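Local coordinates for UPF0131 protein ykqA (PDB 2QIK), which is a putative gamma-glutamylcyclotransferase, thought to act on gamma-glutamyl compounds as its relatives do, at residues D153-R166 against D178-R192. Residues are numbered along the deposited sequence; the frame is centred on the assembly and turned at random. Where two conformers were deposited one is given.
Sequences DPVGRAVLKGYTTR and DMLEDGGTTEGVLYR
With its CG lodged between backbone N and carbonyl carbon (chi1 65°), Asp182 brings its carboxylate against Thr164 and Arg166, whose chain runs extended from CG to NE to meet it. Thr164 OG1 donates to the syn lone pair of Asp182 OD2 at 2.7 Å, while Gly184 N meets the same oxygen on its anti side, closing an Asx turn. The other oxygen is gripped side-on: Arg166 NE lies 2.9 Å and Arg166 NH2 3.0 Å from Asp182 OD1, which sits nearly in the guanidinium plane. Aspartate is thus short enough to shape its own turn yet carries two oxygens for four donors; an asparagine here would probably weaken the hold on the Arg166 guanidinium, robbing it of this opposite charge, although Glu240 also pairs with it. Glycine suits Gly184's place, because a CB there would collide with Thr164 OG1. On Tyr163, CG stands anti to the carbonyl carbon (chi1 -65°), and Glu181 CG packs over one ring face, 4.1 Å from the centroid; Tyr163 OH bonds to the carboxylate of Glu29, and Glu181 OE2 to its backbone N. Nearby, Leu160 CD2 touches selenomethionine Met179 CE at 3.6 Å. At the far end, Arg192 NH1 forms a salt bridge to Asp153 OD2 at 3.0 Å, approaching from above the carboxylate plane. Just inside this pair, Val155 N and Gly156 N both donate to Leu190 O, a classic beta bulge; at Gly156's positive phi a CB would press on the preceding carbonyl O. Here the 164-171/174-180 hairpin joins the antiparallel sheet of 128-132, 185-193 and 154-161, in the second of the chain's two lobes.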
# COMPACT_ATOMS: atom_id res chain seq x y z
N ASP A 153 6.07 -13.94 -15.77
CA ASP A 153 4.62 -14.27 -15.92
C ASP A 153 3.82 -12.99 -15.57
O ASP A 153 3.04 -12.94 -14.60
CB ASP A 153 4.19 -15.44 -15.00
CG ASP A 153 2.79 -15.96 -15.27
OD1 ASP A 153 2.18 -15.69 -16.31
OD2 ASP A 153 2.28 -16.68 -14.46
N PRO A 154 4.02 -11.93 -16.35
CA PRO A 154 3.22 -10.72 -16.17
C PRO A 154 1.78 -11.03 -16.53
O PRO A 154 1.48 -11.60 -17.58
CB PRO A 154 3.88 -9.69 -17.11
CG PRO A 154 4.48 -10.55 -18.19
CD PRO A 154 4.95 -11.78 -17.48
N VAL A 155 0.89 -10.56 -15.68
CA VAL A 155 -0.50 -10.49 -16.03
C VAL A 155 -0.64 -9.36 -17.05
O VAL A 155 -1.37 -9.55 -18.03
CB VAL A 155 -1.38 -10.26 -14.79
CG1 VAL A 155 -2.91 -10.16 -15.23
CG2 VAL A 155 -1.15 -11.41 -13.80
N GLY A 156 0.13 -8.30 -16.90
CA GLY A 156 0.22 -7.20 -17.85
C GLY A 156 -0.22 -5.89 -17.23
O GLY A 156 -0.23 -5.69 -16.03
N ARG A 157 -0.53 -4.98 -18.14
CA ARG A 157 -0.88 -3.63 -17.78
C ARG A 157 -2.04 -3.65 -16.85
O ARG A 157 -3.04 -4.34 -17.05
CB ARG A 157 -1.32 -2.88 -19.03
CG ARG A 157 -1.50 -1.43 -18.85
CD ARG A 157 -2.03 -0.75 -20.07
NE ARG A 157 -1.18 -1.01 -21.21
CZ ARG A 157 -1.45 -0.65 -22.46
NH1 ARG A 157 -0.57 -0.92 -23.40
NH2 ARG A 157 -2.55 -0.01 -22.76
N ALA A 158 -1.96 -2.84 -15.82
CA ALA A 158 -2.97 -2.75 -14.88
C ALA A 158 -3.19 -1.28 -14.53
O ALA A 158 -2.27 -0.47 -14.44
CB ALA A 158 -2.55 -3.59 -13.62
N VAL A 159 -4.44 -0.97 -14.34
CA VAL A 159 -4.88 0.37 -14.05
C VAL A 159 -5.23 0.43 -12.55
O VAL A 159 -5.92 -0.47 -12.03
CB VAL A 159 -6.04 0.76 -14.91
CG1 VAL A 159 -6.62 2.07 -14.51
CG2 VAL A 159 -5.68 0.84 -16.40
N LEU A 160 -4.81 1.53 -11.90
CA LEU A 160 -5.10 1.77 -10.48
C LEU A 160 -5.76 3.13 -10.33
O LEU A 160 -5.11 4.17 -10.48
CB LEU A 160 -3.82 1.67 -9.63
CG LEU A 160 -4.04 1.95 -8.14
CD1 LEU A 160 -5.05 1.05 -7.43
CD2 LEU A 160 -2.73 1.81 -7.42
N LYS A 161 -7.03 3.12 -9.96
CA LYS A 161 -7.81 4.34 -9.74
C LYS A 161 -7.49 4.89 -8.36
O LYS A 161 -7.41 4.11 -7.41
CB LYS A 161 -9.29 3.93 -9.72
CG LYS A 161 -9.72 3.25 -11.05
CD LYS A 161 -11.08 3.67 -11.54
CE LYS A 161 -11.33 3.38 -13.05
NZ LYS A 161 -10.15 3.71 -13.95
N GLY A 162 -7.32 6.18 -8.23
CA GLY A 162 -7.20 6.87 -6.99
C GLY A 162 -5.82 7.31 -6.56
O GLY A 162 -5.65 7.93 -5.51
N TYR A 163 -4.83 6.93 -7.34
CA TYR A 163 -3.41 7.15 -7.03
C TYR A 163 -2.71 7.81 -8.19
O TYR A 163 -3.09 7.56 -9.35
CB TYR A 163 -2.72 5.81 -6.77
CG TYR A 163 -3.21 5.05 -5.55
CD1 TYR A 163 -4.40 4.35 -5.56
CD2 TYR A 163 -2.44 4.96 -4.43
CE1 TYR A 163 -4.84 3.64 -4.49
CE2 TYR A 163 -2.82 4.22 -3.34
CZ TYR A 163 -4.01 3.60 -3.33
OH TYR A 163 -4.44 2.85 -2.24
N THR A 164 -1.70 8.59 -7.91
CA THR A 164 -0.75 9.14 -8.86
C THR A 164 0.63 8.68 -8.59
O THR A 164 1.07 8.65 -7.46
CB THR A 164 -0.76 10.68 -8.78
OG1 THR A 164 -2.11 11.17 -8.92
CG2 THR A 164 0.08 11.30 -9.89
N THR A 165 1.35 8.34 -9.65
CA THR A 165 2.77 8.00 -9.51
C THR A 165 3.57 9.30 -9.33
O THR A 165 3.51 10.22 -10.16
CB THR A 165 3.29 7.20 -10.70
OG1 THR A 165 2.57 5.99 -10.81
CG2 THR A 165 4.76 6.86 -10.58
N ARG A 166 4.27 9.38 -8.21
CA ARG A 166 5.00 10.59 -7.84
C ARG A 166 6.34 10.24 -7.25
O ARG A 166 6.55 9.14 -6.79
CB ARG A 166 4.18 11.35 -6.81
CG ARG A 166 2.92 11.91 -7.33
CD ARG A 166 2.35 12.96 -6.42
NE ARG A 166 1.03 13.42 -6.85
CZ ARG A 166 0.86 14.36 -7.80
NH1 ARG A 166 1.90 14.97 -8.34
NH2 ARG A 166 -0.34 14.69 -8.17
N ASP A 178 6.91 6.45 -6.13
CA ASP A 178 5.90 6.25 -5.10
C ASP A 178 4.55 6.33 -5.77
O ASP A 178 4.46 6.78 -6.91
CB ASP A 178 5.98 7.34 -4.02
CG ASP A 178 5.14 7.10 -2.80
OD1 ASP A 178 4.82 5.92 -2.46
OD2 ASP A 178 4.91 8.10 -2.06
N MSE A 179 3.52 5.90 -5.09
CA MSE A 179 2.16 6.26 -5.48
C MSE A 179 1.46 6.95 -4.34
O MSE A 179 1.47 6.48 -3.22
CB MSE A 179 1.32 5.05 -5.88
CG MSE A 179 1.91 4.30 -7.10
SE MSE A 179 0.69 3.02 -7.75
CE MSE A 179 0.63 1.91 -6.23
N LEU A 180 0.94 8.13 -4.62
CA LEU A 180 0.23 8.93 -3.62
C LEU A 180 -1.24 8.77 -3.81
O LEU A 180 -1.74 8.88 -4.93
CB LEU A 180 0.57 10.38 -3.78
CG LEU A 180 0.23 11.34 -2.63
CD1 LEU A 180 1.04 11.00 -1.41
CD2 LEU A 180 0.47 12.80 -3.04
N GLU A 181 -1.99 8.48 -2.72
CA GLU A 181 -3.45 8.27 -2.81
C GLU A 181 -4.11 9.65 -2.77
O GLU A 181 -4.62 10.09 -1.75
CB GLU A 181 -3.91 7.41 -1.65
CG GLU A 181 -5.32 6.91 -1.82
CD GLU A 181 -5.87 6.22 -0.62
OE1 GLU A 181 -5.18 6.08 0.40
OE2 GLU A 181 -7.02 5.73 -0.72
N ASP A 182 -4.10 10.32 -3.92
CA ASP A 182 -4.51 11.71 -4.05
C ASP A 182 -5.66 11.92 -5.00
O ASP A 182 -5.99 13.08 -5.34
CB ASP A 182 -3.32 12.59 -4.43
CG ASP A 182 -2.74 12.30 -5.79
OD1 ASP A 182 -1.70 13.00 -6.13
OD2 ASP A 182 -3.32 11.45 -6.55
N GLY A 183 -6.27 10.83 -5.48
CA GLY A 183 -7.45 10.88 -6.35
C GLY A 183 -7.11 10.86 -7.81
O GLY A 183 -8.01 11.04 -8.63
N GLY A 184 -5.84 10.76 -8.19
CA GLY A 184 -5.43 10.68 -9.58
C GLY A 184 -5.72 9.26 -10.11
O GLY A 184 -6.48 8.46 -9.55
N THR A 185 -5.12 8.95 -11.24
CA THR A 185 -5.17 7.58 -11.82
C THR A 185 -3.80 7.26 -12.33
O THR A 185 -3.08 8.15 -12.78
CB THR A 185 -6.23 7.50 -12.97
OG1 THR A 185 -6.46 6.13 -13.25
CG2 THR A 185 -5.69 7.96 -14.32
N THR A 186 -3.39 6.03 -12.20
CA THR A 186 -2.12 5.60 -12.68
C THR A 186 -2.12 4.20 -13.28
O THR A 186 -3.18 3.55 -13.29
CB THR A 186 -1.11 5.79 -11.55
OG1 THR A 186 0.21 5.84 -12.14
CG2 THR A 186 -1.16 4.70 -10.48
N GLU A 187 -0.97 3.78 -13.82
CA GLU A 187 -0.81 2.48 -14.42
C GLU A 187 0.46 1.85 -13.91
O GLU A 187 1.41 2.53 -13.52
CB GLU A 187 -0.74 2.56 -16.00
CG GLU A 187 -1.93 3.20 -16.66
CD GLU A 187 -1.93 3.01 -18.17
OE1 GLU A 187 -1.08 2.28 -18.72
OE2 GLU A 187 -2.81 3.66 -18.80
N GLY A 188 0.46 0.52 -13.98
CA GLY A 188 1.67 -0.26 -13.71
C GLY A 188 1.54 -1.62 -14.33
O GLY A 188 0.61 -1.87 -15.10
N VAL A 189 2.44 -2.49 -13.98
CA VAL A 189 2.49 -3.89 -14.48
C VAL A 189 2.16 -4.78 -13.26
O VAL A 189 2.77 -4.65 -12.21
CB VAL A 189 3.95 -4.25 -15.01
CG1 VAL A 189 4.03 -5.66 -15.58
CG2 VAL A 189 4.48 -3.22 -15.99
N LEU A 190 1.25 -5.71 -13.45
CA LEU A 190 0.94 -6.71 -12.46
C LEU A 190 1.63 -7.98 -12.84
O LEU A 190 1.47 -8.50 -13.96
CB LEU A 190 -0.58 -6.93 -12.37
CG LEU A 190 -1.03 -7.83 -11.25
CD1 LEU A 190 -0.76 -7.14 -9.91
CD2 LEU A 190 -2.47 -8.22 -11.37
N TYR A 191 2.45 -8.52 -11.95
CA TYR A 191 3.14 -9.78 -12.11
C TYR A 191 2.53 -10.87 -11.23
O TYR A 191 2.11 -10.60 -10.11
CB TYR A 191 4.58 -9.69 -11.69
CG TYR A 191 5.50 -8.75 -12.42
CD1 TYR A 191 6.17 -9.14 -13.56
CD2 TYR A 191 5.78 -7.52 -11.91
CE1 TYR A 191 7.05 -8.34 -14.20
CE2 TYR A 191 6.69 -6.65 -12.55
CZ TYR A 191 7.33 -7.08 -13.67
OH TYR A 191 8.27 -6.27 -14.29
N ARG A 192 2.44 -12.10 -11.72
CA ARG A 192 2.14 -13.27 -10.88
C ARG A 192 3.50 -13.88 -10.48
O ARG A 192 4.27 -14.32 -11.35
CB ARG A 192 1.36 -14.29 -11.67
CG ARG A 192 0.93 -15.51 -10.87
CD ARG A 192 0.20 -16.51 -11.67
NE ARG A 192 -1.03 -15.96 -12.08
CZ ARG A 192 -1.33 -15.45 -13.28
NH1 ARG A 192 -0.44 -15.48 -14.28
NH2 ARG A 192 -2.53 -14.92 -13.50
O HOH W 1 6.01 -12.98 -13.04
O HOH W 2 -3.48 11.40 -12.05
O HOH W 3 3.45 4.36 -12.81
O HOH W 4 0.29 8.71 -12.34